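Local coordinates for dipeptidase AC. Metallo peptidase. MEROPS family M19 (Rhodobacter sphaeroides, PDB 3LY0), which probably hydrolyses dipeptides as a zinc-dependent dipeptidase, and here holds a phosphinate mimic of L-Ala-D-Ala across a pair of zinc ions, at residues H137-E142 with P164-P169; H13-L18 with A56-S61. All coordinates share one frame; numbering follows the deposited sequence.

Overall arrangement
Both contacts are buried, and they lie side by side at one end of the parallel sheet of this TIM-barrel-clan enzyme, their centres about 10 Å apart. Strands 50-57 and 132-139 are neighbours in that sheet, and at their ends Ile57 of contact 2 is bonded to His137 and Glu139 of contact 1; the ring of Tyr58 packs on that of Trp166. Both contacts hold the inhibitor and one shared zinc ion, but contact 1 also binds the second zinc through Glu139. Their chemistry differs: contact 1 joins a strand end to a loop through a salt bridge, ordered water and an indole N-H, whereas contact 2 sets metal ligands beside a small apolar cluster of leucine, isoleucine, tyrosine and proline.

Contact 1 (H137-E142 with P164-P169); sequences HMEGAE and PVWSRP. With ZN (zinc ion), chain D; ZN (zinc ion), chain E; LY0 ((2R)-3-[(R)-[(1R)-1-aminoethyl](hydroxy)phosphoryl]-2-methylpropanoic acid), chain C.
The indole of Trp166 meets Glu139 edge-on: OE2 of Glu139 lies 3.5 Å from CD1 of Trp166, near the ring plane, with the carboxylate turned 88° to the indole. At the same edge the phosphinate oxygen O32 of the inhibitor lies in plane and takes a hydrogen bond of 2.7 Å from Trp166 NE1; CB of Ser167 sits over one face. The guanidinium of Arg168 carries CE3 of Trp166 on one face and Glu142 OE2 in plane at its edge. Arg168 grips that oxygen side-on with two nitrogens, NH2 at 2.9 Å from Glu142 OE2 and NE slightly farther, both arriving from the same face of the carboxylate and well above its plane. A bend at chi3 (59°) turns the otherwise extended arginine chain back to Glu142. NH1 goes on to Ser61 and NH2 also to Val59 O, so the arginine ties this loop to residues 59-61, beyond strand 50-57. Two waters donate to OE2 as well: one also accepts from Trp166 N and donates to Arg168 O, the other donates to Pro169 O. Nearer the strand, Ala141 N donates to Pro164 O (3.1 Å). Gly140 rests against the backbone of Val165 and Trp166; a CB there would run into Glu142 OE1 and into the preceding carbonyl oxygen.

Glu139 spans the two zinc ions, OE1 on one and OE2 on the other, each at 2.1 Å; His13 and Asp15 are the remaining protein ligands of the first, His212 and His233 of the second, and inhibitor O31 bridges both. The carboxylate probably offsets part of their positive charge, and Trp166 NE1 steadies an oxygen already on zinc, consistent with the phosphinate resembling the tetrahedral intermediate formed when water adds to the scissile carbonyl.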
ATOM      1  N   HIS A 137      -3.131   8.564  -2.655  1.00 10.56           N
ATOM      2  CA  HIS A 137      -3.631   7.647  -1.642  1.00  8.98           C
ATOM      3  C   HIS A 137      -3.342   8.221  -0.271  1.00  9.55           C
ATOM      4  O   HIS A 137      -2.280   8.804  -0.058  1.00 11.35           O
ATOM      5  CB  HIS A 137      -2.912   6.298  -1.772  1.00  8.98           C
ATOM      6  CG  HIS A 137      -3.208   5.341  -0.657  1.00  9.63           C
ATOM      7  ND1 HIS A 137      -4.352   4.572  -0.625  1.00 10.33           N
ATOM      8  CD2 HIS A 137      -2.514   5.036   0.465  1.00 10.41           C
ATOM      9  CE1 HIS A 137      -4.342   3.824   0.466  1.00 10.29           C
ATOM     10  NE2 HIS A 137      -3.239   4.087   1.145  1.00 10.50           N
ATOM     11  N   MET A 138      -4.274   8.059   0.665  1.00  8.67           N
ATOM     12  CA  MET A 138      -4.053   8.497   2.039  1.00  9.41           C
ATOM     13  C   MET A 138      -3.997   7.265   2.942  1.00 11.20           C
ATOM     14  O   MET A 138      -4.945   6.493   2.996  1.00 10.91           O
ATOM     15  CB  MET A 138      -5.206   9.435   2.450  1.00 13.41           C
ATOM     16  CG  MET A 138      -5.140  10.022   3.854  1.00 14.71           C
ATOM     17  SD  MET A 138      -6.311  11.403   4.083  1.00 11.01           S
ATOM     18  CE  MET A 138      -5.715  12.481   2.816  1.00  7.88           C
ATOM     19  N   GLU A 139      -2.869   7.066   3.619  1.00  7.85           N
ATOM     20  CA  GLU A 139      -2.672   5.911   4.488  1.00  8.39           C
ATOM     21  C   GLU A 139      -2.883   6.376   5.912  1.00 10.66           C
ATOM     22  O   GLU A 139      -1.963   6.907   6.533  1.00 10.41           O
ATOM     23  CB  GLU A 139      -1.254   5.366   4.322  1.00  9.18           C
ATOM     24  CG  GLU A 139      -0.930   4.206   5.266  1.00  7.93           C
ATOM     25  CD  GLU A 139       0.382   3.514   4.922  1.00  9.88           C
ATOM     26  OE1 GLU A 139       1.285   4.164   4.361  1.00  9.90           O
ATOM     27  OE2 GLU A 139       0.513   2.318   5.205  1.00 10.11           O
ATOM     28  N   GLY A 140      -4.090   6.160   6.431  1.00  9.12           N
ATOM     29  CA  GLY A 140      -4.503   6.739   7.705  1.00  9.05           C
ATOM     30  C   GLY A 140      -5.208   8.042   7.410  1.00 10.34           C
ATOM     31  O   GLY A 140      -4.700   8.877   6.660  1.00 11.84           O
ATOM     32  N   ALA A 141      -6.401   8.214   7.966  1.00  9.00           N
ATOM     33  CA  ALA A 141      -7.246   9.336   7.593  1.00 10.03           C
ATOM     34  C   ALA A 141      -7.245  10.477   8.615  1.00 10.48           C
ATOM     35  O   ALA A 141      -8.236  11.201   8.726  1.00 10.56           O
ATOM     36  CB  ALA A 141      -8.662   8.851   7.330  1.00 11.98           C
ATOM     37  N   GLU A 142      -6.138  10.652   9.329  1.00 10.27           N
ATOM     38  CA  GLU A 142      -6.054  11.698  10.341  1.00 11.14           C
ATOM     39  C   GLU A 142      -6.301  13.096   9.789  1.00 10.59           C
ATOM     40  O   GLU A 142      -6.787  13.964  10.513  1.00 11.36           O
ATOM     41  CB  GLU A 142      -4.692  11.687  11.010  1.00 13.14           C
ATOM     42  CG  GLU A 142      -4.457  10.491  11.896  1.00 12.43           C
ATOM     43  CD  GLU A 142      -3.795   9.326  11.192  1.00 13.38           C
ATOM     44  OE1 GLU A 142      -3.671   9.325   9.946  1.00 13.35           O
ATOM     45  OE2 GLU A 142      -3.392   8.398  11.915  1.00 12.46           O
ATOM     46  N   PRO A 164      -8.580   4.018   6.188  1.00  9.99           N
ATOM     47  CA  PRO A 164      -9.042   4.786   7.352  1.00  9.99           C
ATOM     48  C   PRO A 164      -8.010   4.883   8.472  1.00 10.32           C
ATOM     49  O   PRO A 164      -7.973   5.891   9.189  1.00 11.85           O
ATOM     50  CB  PRO A 164     -10.272   4.005   7.818  1.00 12.18           C
ATOM     51  CG  PRO A 164     -10.793   3.363   6.566  1.00 12.34           C
ATOM     52  CD  PRO A 164      -9.564   3.015   5.748  1.00 11.14           C
ATOM     53  N   VAL A 165      -7.204   3.842   8.649  1.00  9.59           N
ATOM     54  CA  VAL A 165      -6.184   3.862   9.681  1.00  9.49           C
ATOM     55  C   VAL A 165      -4.826   3.386   9.188  1.00  9.12           C
ATOM     56  O   VAL A 165      -4.726   2.591   8.247  1.00  9.62           O
ATOM     57  CB  VAL A 165      -6.578   2.994  10.899  1.00  9.67           C
ATOM     58  CG1 VAL A 165      -7.938   3.410  11.449  1.00 10.40           C
ATOM     59  CG2 VAL A 165      -6.547   1.489  10.545  1.00 10.22           C
ATOM     60  N   TRP A 166      -3.783   3.888   9.844  1.00  9.35           N
ATOM     61  CA  TRP A 166      -2.465   3.290   9.812  1.00  9.57           C
ATOM     62  C   TRP A 166      -2.421   2.430  11.089  1.00  9.08           C
ATOM     63  O   TRP A 166      -3.478   2.129  11.659  1.00 10.73           O
ATOM     64  CB  TRP A 166      -1.388   4.385   9.775  1.00 10.44           C
ATOM     65  CG  TRP A 166      -0.015   3.839   9.673  1.00  9.27           C
ATOM     66  CD1 TRP A 166       0.511   3.122   8.625  1.00 10.44           C
ATOM     67  CD2 TRP A 166       1.022   3.939  10.653  1.00  9.58           C
ATOM     68  NE1 TRP A 166       1.809   2.768   8.906  1.00 12.29           N
ATOM     69  CE2 TRP A 166       2.146   3.246  10.146  1.00 11.35           C
ATOM     70  CE3 TRP A 166       1.109   4.527  11.920  1.00 12.29           C
ATOM     71  CZ2 TRP A 166       3.343   3.141  10.852  1.00 13.96           C
ATOM     72  CZ3 TRP A 166       2.309   4.410  12.626  1.00 12.76           C
ATOM     73  CH2 TRP A 166       3.404   3.725  12.088  1.00 13.47           C
ATOM     74  N   SER A 167      -1.234   2.032  11.537  1.00 10.12           N
ATOM     75  CA  SER A 167      -1.132   1.242  12.768  1.00  9.16           C
ATOM     76  C   SER A 167      -1.118   2.182  13.983  1.00 12.73           C
ATOM     77  O   SER A 167      -0.109   2.312  14.685  1.00 11.38           O
ATOM     78  CB  SER A 167       0.095   0.334  12.707  1.00 11.01           C
ATOM     79  OG  SER A 167      -0.157  -0.794  11.869  1.00 10.31           O
ATOM     80  N   ARG A 168      -2.255   2.848  14.199  1.00 11.04           N
ATOM     81  CA  ARG A 168      -2.362   3.953  15.146  1.00 12.34           C
ATOM     82  C   ARG A 168      -3.834   4.347  15.201  1.00 11.52           C
ATOM     83  O   ARG A 168      -4.509   4.327  14.179  1.00 11.62           O
ATOM     84  CB  ARG A 168      -1.506   5.118  14.635  1.00 11.87           C
ATOM     85  CG  ARG A 168      -1.552   6.394  15.466  1.00 12.98           C
ATOM     86  CD  ARG A 168      -0.592   7.427  14.876  1.00 13.45           C
ATOM     87  NE  ARG A 168      -0.945   7.737  13.491  1.00 10.82           N
ATOM     88  CZ  ARG A 168      -0.078   8.040  12.534  1.00 12.14           C
ATOM     89  NH1 ARG A 168       1.221   8.093  12.786  1.00 11.72           N
ATOM     90  NH2 ARG A 168      -0.528   8.296  11.309  1.00 11.35           N
ATOM     91  N   PRO A 169      -4.354   4.672  16.399  1.00 11.28           N
ATOM     92  CA  PRO A 169      -5.787   4.975  16.488  1.00 11.78           C
ATOM     93  C   PRO A 169      -6.153   6.266  15.755  1.00 12.18           C
ATOM     94  O   PRO A 169      -5.345   7.197  15.731  1.00 14.28           O
ATOM     95  CB  PRO A 169      -6.010   5.138  18.000  1.00 12.75           C
ATOM     96  CG  PRO A 169      -4.669   5.514  18.545  1.00 13.66           C
ATOM     97  CD  PRO A 169      -3.693   4.714  17.716  1.00 12.32           C
TER
HETATM   98 ZN    ZN D 364       3.116   3.347   3.625  0.63  9.04          ZN
HETATM   99 ZN    ZN E 365       1.597   0.536   5.440  0.65  9.35          ZN
HETATM  100  P   LY0 C 363       4.169   1.427   5.959  1.00 12.30           P
HETATM  101  C1  LY0 C 363       5.465   3.335   7.535  1.00 16.69           C
HETATM  102  N1  LY0 C 363       4.110   4.085   5.599  1.00 11.58           N
HETATM  103  C2  LY0 C 363       4.984   3.052   6.129  1.00 13.43           C
HETATM  104  C4  LY0 C 363       5.382   0.075   6.235  1.00 13.75           C
HETATM  105  C5  LY0 C 363       4.938  -1.004   7.182  1.00 13.92           C
HETATM  106  C6  LY0 C 363       3.545  -1.495   6.901  1.00 12.37           C
HETATM  107  C7  LY0 C 363       5.953  -2.095   7.407  1.00 16.28           C
HETATM  108  O31 LY0 C 363       3.602   1.405   4.559  1.00 12.01           O
HETATM  109  O32 LY0 C 363       2.982   1.348   6.976  1.00 11.45           O
HETATM  110  O61 LY0 C 363       2.912  -2.251   7.833  1.00 12.92           O
HETATM  111  O62 LY0 C 363       2.948  -1.198   5.851  1.00 11.69           O
HETATM  112  O   HOH W   1      -3.680   5.689  11.900  1.00 11.50           O
HETATM  113  O   HOH W   2      -3.698   8.886  14.534  1.00 14.35           O

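Contact 2 (H13-L18 with A56-S61); sequences HNDFLL and AIYVPS. With ZN (zinc ion), chain D; LY0 ((2R)-3-[(R)-[(1R)-1-aminoethyl](hydroxy)phosphoryl]-2-methylpropanoic acid), chain C.
CG of His13 lies trans to its own N, beside the carbonyl carbon (chi1 -171°), which brings CE1 to 3.3 Å from the CB of Ala56 while NE2 binds zinc at 2.2 Å. Asp15 takes the other course, its CG anti to the carbonyl carbon (chi1 -66°), and sets both carboxylate oxygens on that zinc, OD1 at 2.3 Å and OD2 at 2.2 Å. His13 and Asp15 form the His-X-Asp pair ending the first barrel strand, as in other TIM-barrel metallohydrolases. A water donates to both Asp15 OD1 and Ala56 O, bridging this metal ligand to the strand. The inhibitor adds its N1 and O31 to the ion, and Glu139 completes the shell. Tyr58 lays one ring face against the inhibitor's amino nitrogen, N1 standing 3.4 Å above the ring plane, while Pro60 N lies over the opposite face; the Tyr58 hydroxyl is hydrogen-bonded to His65. An alanine at Tyr58 lacks the ring and hydroxyl, and would probably leave N1 without its aromatic cover, His65 without its partner and a gap beside Leu18.

That leucine sets CD2 at the edge of the Tyr58 ring and presses CD1 tightly on Pro60 CG, 3.5 Å away. Ala56 N donates to Asn14 O (3.0 Å), and the Asn14 side chain makes an Asx turn by accepting from Phe16 N as helix 16-22 begins. Leu17 reaches Ile57 CG1 with CD1, its side chain lying also against helix 89-109. Strand 13-14 and the start of helix 16-22 thus lie beside the end of strand 50-57, which pairs in the sheet with strands 9-11 and 132-139.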
ATOM      1  N   HIS A  13       1.194   0.132  -3.414  1.00  9.20           N
ATOM      2  CA  HIS A  13       1.556   0.998  -2.292  1.00  6.96           C
ATOM      3  C   HIS A  13       3.029   1.356  -2.237  1.00  7.95           C
ATOM      4  O   HIS A  13       3.871   0.469  -2.110  1.00  8.76           O
ATOM      5  CB  HIS A  13       1.199   0.323  -0.960  1.00  8.12           C
ATOM      6  CG  HIS A  13       1.335   1.234   0.218  1.00  9.03           C
ATOM      7  ND1 HIS A  13       0.299   2.037   0.649  1.00  9.20           N
ATOM      8  CD2 HIS A  13       2.383   1.495   1.041  1.00  9.78           C
ATOM      9  CE1 HIS A  13       0.695   2.730   1.701  1.00  9.34           C
ATOM     10  NE2 HIS A  13       1.953   2.428   1.956  1.00 10.02           N
ATOM     11  N   ASN A  14       3.338   2.651  -2.285  1.00  9.23           N
ATOM     12  CA  ASN A  14       4.704   3.075  -1.981  1.00  9.10           C
ATOM     13  C   ASN A  14       4.717   4.332  -1.136  1.00  9.16           C
ATOM     14  O   ASN A  14       3.746   5.089  -1.130  1.00  9.78           O
ATOM     15  CB  ASN A  14       5.549   3.261  -3.258  1.00  9.34           C
ATOM     16  CG  ASN A  14       5.293   4.588  -3.945  1.00  9.75           C
ATOM     17  OD1 ASN A  14       5.673   5.650  -3.447  1.00  9.77           O
ATOM     18  ND2 ASN A  14       4.655   4.533  -5.109  1.00  9.41           N
ATOM     19  N   ASP A  15       5.822   4.531  -0.418  1.00 10.20           N
ATOM     20  CA  ASP A  15       5.993   5.687   0.444  1.00 10.27           C
ATOM     21  C   ASP A  15       7.087   6.634  -0.043  1.00 10.23           C
ATOM     22  O   ASP A  15       7.750   7.289   0.755  1.00  9.99           O
ATOM     23  CB  ASP A  15       6.267   5.231   1.876  1.00 10.66           C
ATOM     24  CG  ASP A  15       5.074   4.530   2.487  1.00 10.75           C
ATOM     25  OD1 ASP A  15       4.032   5.191   2.692  1.00 10.30           O
ATOM     26  OD2 ASP A  15       5.153   3.318   2.745  1.00  9.31           O
ATOM     27  N   PHE A  16       7.261   6.722  -1.357  1.00  9.85           N
ATOM     28  CA  PHE A  16       8.225   7.666  -1.899  1.00 12.51           C
ATOM     29  C   PHE A  16       8.000   9.092  -1.391  1.00 10.27           C
ATOM     30  O   PHE A  16       8.958   9.823  -1.166  1.00 10.35           O
ATOM     31  CB  PHE A  16       8.196   7.652  -3.424  1.00 11.56           C
ATOM     32  CG  PHE A  16       9.175   8.594  -4.050  1.00 10.56           C
ATOM     33  CD1 PHE A  16       8.732   9.756  -4.652  1.00 10.68           C
ATOM     34  CD2 PHE A  16      10.535   8.329  -4.005  1.00 11.97           C
ATOM     35  CE1 PHE A  16       9.627  10.639  -5.229  1.00 10.03           C
ATOM     36  CE2 PHE A  16      11.440   9.204  -4.569  1.00 12.31           C
ATOM     37  CZ  PHE A  16      10.986  10.361  -5.188  1.00 10.51           C
ATOM     38  N   LEU A  17       6.746   9.491  -1.203  1.00  9.44           N
ATOM     39  CA  LEU A  17       6.467  10.855  -0.760  1.00  9.78           C
ATOM     40  C   LEU A  17       7.099  11.154   0.602  1.00 10.63           C
ATOM     41  O   LEU A  17       7.417  12.303   0.903  1.00 12.24           O
ATOM     42  CB  LEU A  17       4.958  11.129  -0.722  1.00 11.03           C
ATOM     43  CG  LEU A  17       4.266  11.228  -2.084  1.00  9.96           C
ATOM     44  CD1 LEU A  17       2.768  11.272  -1.896  1.00 10.22           C
ATOM     45  CD2 LEU A  17       4.755  12.463  -2.860  1.00 11.52           C
ATOM     46  N   LEU A  18       7.291  10.126   1.423  1.00 12.51           N
ATOM     47  CA  LEU A  18       7.912  10.347   2.718  1.00 11.82           C
ATOM     48  C   LEU A  18       9.338  10.852   2.541  1.00 11.76           C
ATOM     49  O   LEU A  18       9.843  11.639   3.346  1.00 13.43           O
ATOM     50  CB  LEU A  18       7.880   9.061   3.556  1.00 14.87           C
ATOM     51  CG  LEU A  18       8.340   9.161   5.009  1.00 18.40           C
ATOM     52  CD1 LEU A  18       7.388  10.007   5.832  1.00 19.94           C
ATOM     53  CD2 LEU A  18       8.448   7.753   5.593  1.00 22.03           C
ATOM     54  N   ALA A  56       1.367   6.844  -1.404  1.00  8.42           N
ATOM     55  CA  ALA A  56       0.758   7.072  -0.105  1.00  8.36           C
ATOM     56  C   ALA A  56       1.171   8.382   0.529  1.00 10.45           C
ATOM     57  O   ALA A  56       2.357   8.732   0.573  1.00  9.47           O
ATOM     58  CB  ALA A  56       1.087   5.912   0.834  1.00  9.73           C
ATOM     59  N   ILE A  57       0.162   9.084   1.032  1.00  9.79           N
ATOM     60  CA  ILE A  57       0.332  10.188   1.961  1.00  9.45           C
ATOM     61  C   ILE A  57       0.138   9.582   3.344  1.00 10.48           C
ATOM     62  O   ILE A  57      -0.959   9.145   3.684  1.00 10.82           O
ATOM     63  CB  ILE A  57      -0.729  11.268   1.705  1.00 10.03           C
ATOM     64  CG1 ILE A  57      -0.522  11.906   0.323  1.00 12.47           C
ATOM     65  CG2 ILE A  57      -0.732  12.312   2.828  1.00 11.07           C
ATOM     66  CD1 ILE A  57      -1.700  12.701  -0.158  1.00 15.66           C
ATOM     67  N   TYR A  58       1.210   9.538   4.126  1.00 12.00           N
ATOM     68  CA  TYR A  58       1.197   8.909   5.438  1.00 11.22           C
ATOM     69  C   TYR A  58       1.858   9.861   6.417  1.00 10.04           C
ATOM     70  O   TYR A  58       2.945  10.356   6.149  1.00 11.24           O
ATOM     71  CB  TYR A  58       1.929   7.559   5.380  1.00 15.11           C
ATOM     72  CG  TYR A  58       2.765   7.222   6.596  1.00 12.63           C
ATOM     73  CD1 TYR A  58       2.181   6.739   7.764  1.00 12.26           C
ATOM     74  CD2 TYR A  58       4.143   7.374   6.566  1.00 12.88           C
ATOM     75  CE1 TYR A  58       2.953   6.438   8.873  1.00 14.23           C
ATOM     76  CE2 TYR A  58       4.921   7.062   7.658  1.00 14.63           C
ATOM     77  CZ  TYR A  58       4.326   6.603   8.811  1.00 15.22           C
ATOM     78  OH  TYR A  58       5.124   6.295   9.895  1.00 18.59           O
ATOM     79  N   VAL A  59       1.184  10.130   7.535  1.00  9.32           N
ATOM     80  CA  VAL A  59       1.673  11.088   8.521  1.00 11.96           C
ATOM     81  C   VAL A  59       2.447  10.351   9.611  1.00 10.68           C
ATOM     82  O   VAL A  59       1.872   9.560  10.355  1.00 11.65           O
ATOM     83  CB  VAL A  59       0.498  11.875   9.155  1.00 11.42           C
ATOM     84  CG1 VAL A  59       0.999  12.809  10.254  1.00 13.65           C
ATOM     85  CG2 VAL A  59      -0.257  12.643   8.091  1.00 11.61           C
ATOM     86  N   PRO A  60       3.768  10.592   9.705  1.00 12.20           N
ATOM     87  CA  PRO A  60       4.542   9.878  10.733  1.00 14.13           C
ATOM     88  C   PRO A  60       4.283  10.385  12.147  1.00 13.41           C
ATOM     89  O   PRO A  60       4.021  11.569  12.353  1.00 14.24           O
ATOM     90  CB  PRO A  60       5.998  10.183  10.355  1.00 16.54           C
ATOM     91  CG  PRO A  60       5.947  10.670   8.933  1.00 17.62           C
ATOM     92  CD  PRO A  60       4.625  11.343   8.776  1.00 15.59           C
ATOM     93  N   SER A  61       4.379   9.473  13.113  1.00 12.79           N
ATOM     94  CA  SER A  61       4.348   9.818  14.531  1.00 15.12           C
ATOM     95  C   SER A  61       5.721  10.324  14.969  1.00 15.97           C
ATOM     96  O   SER A  61       6.715  10.099  14.274  1.00 16.32           O
ATOM     97  CB  SER A  61       3.977   8.586  15.358  1.00 14.60           C
ATOM     98  OG  SER A  61       2.596   8.299  15.265  1.00 14.25           O
TER
HETATM   99 ZN    ZN D 364       3.116   3.347   3.625  0.63  9.04          ZN
HETATM  100  P   LY0 C 363       4.169   1.427   5.959  1.00 12.30           P
HETATM  101  C1  LY0 C 363       5.465   3.335   7.535  1.00 16.69           C
HETATM  102  N1  LY0 C 363       4.110   4.085   5.599  1.00 11.58           N
HETATM  103  C2  LY0 C 363       4.984   3.052   6.129  1.00 13.43           C
HETATM  104  C4  LY0 C 363       5.382   0.075   6.235  1.00 13.75           C
HETATM  105  C5  LY0 C 363       4.938  -1.004   7.182  1.00 13.92           C
HETATM  106  C6  LY0 C 363       3.545  -1.495   6.901  1.00 12.37           C
HETATM  107  C7  LY0 C 363       5.953  -2.095   7.407  1.00 16.28           C
HETATM  108  O31 LY0 C 363       3.602   1.405   4.559  1.00 12.01           O
HETATM  109  O32 LY0 C 363       2.982   1.348   6.976  1.00 11.45           O
HETATM  110  O61 LY0 C 363       2.912  -2.251   7.833  1.00 12.92           O
HETATM  111  O62 LY0 C 363       2.948  -1.198   5.851  1.00 11.69           O
HETATM  112  O   HOH W   3       4.268   7.988  -1.589  1.00 11.58           O
HETATM  113  O   HOH W   4       4.295   8.018   2.588  1.00 15.47           O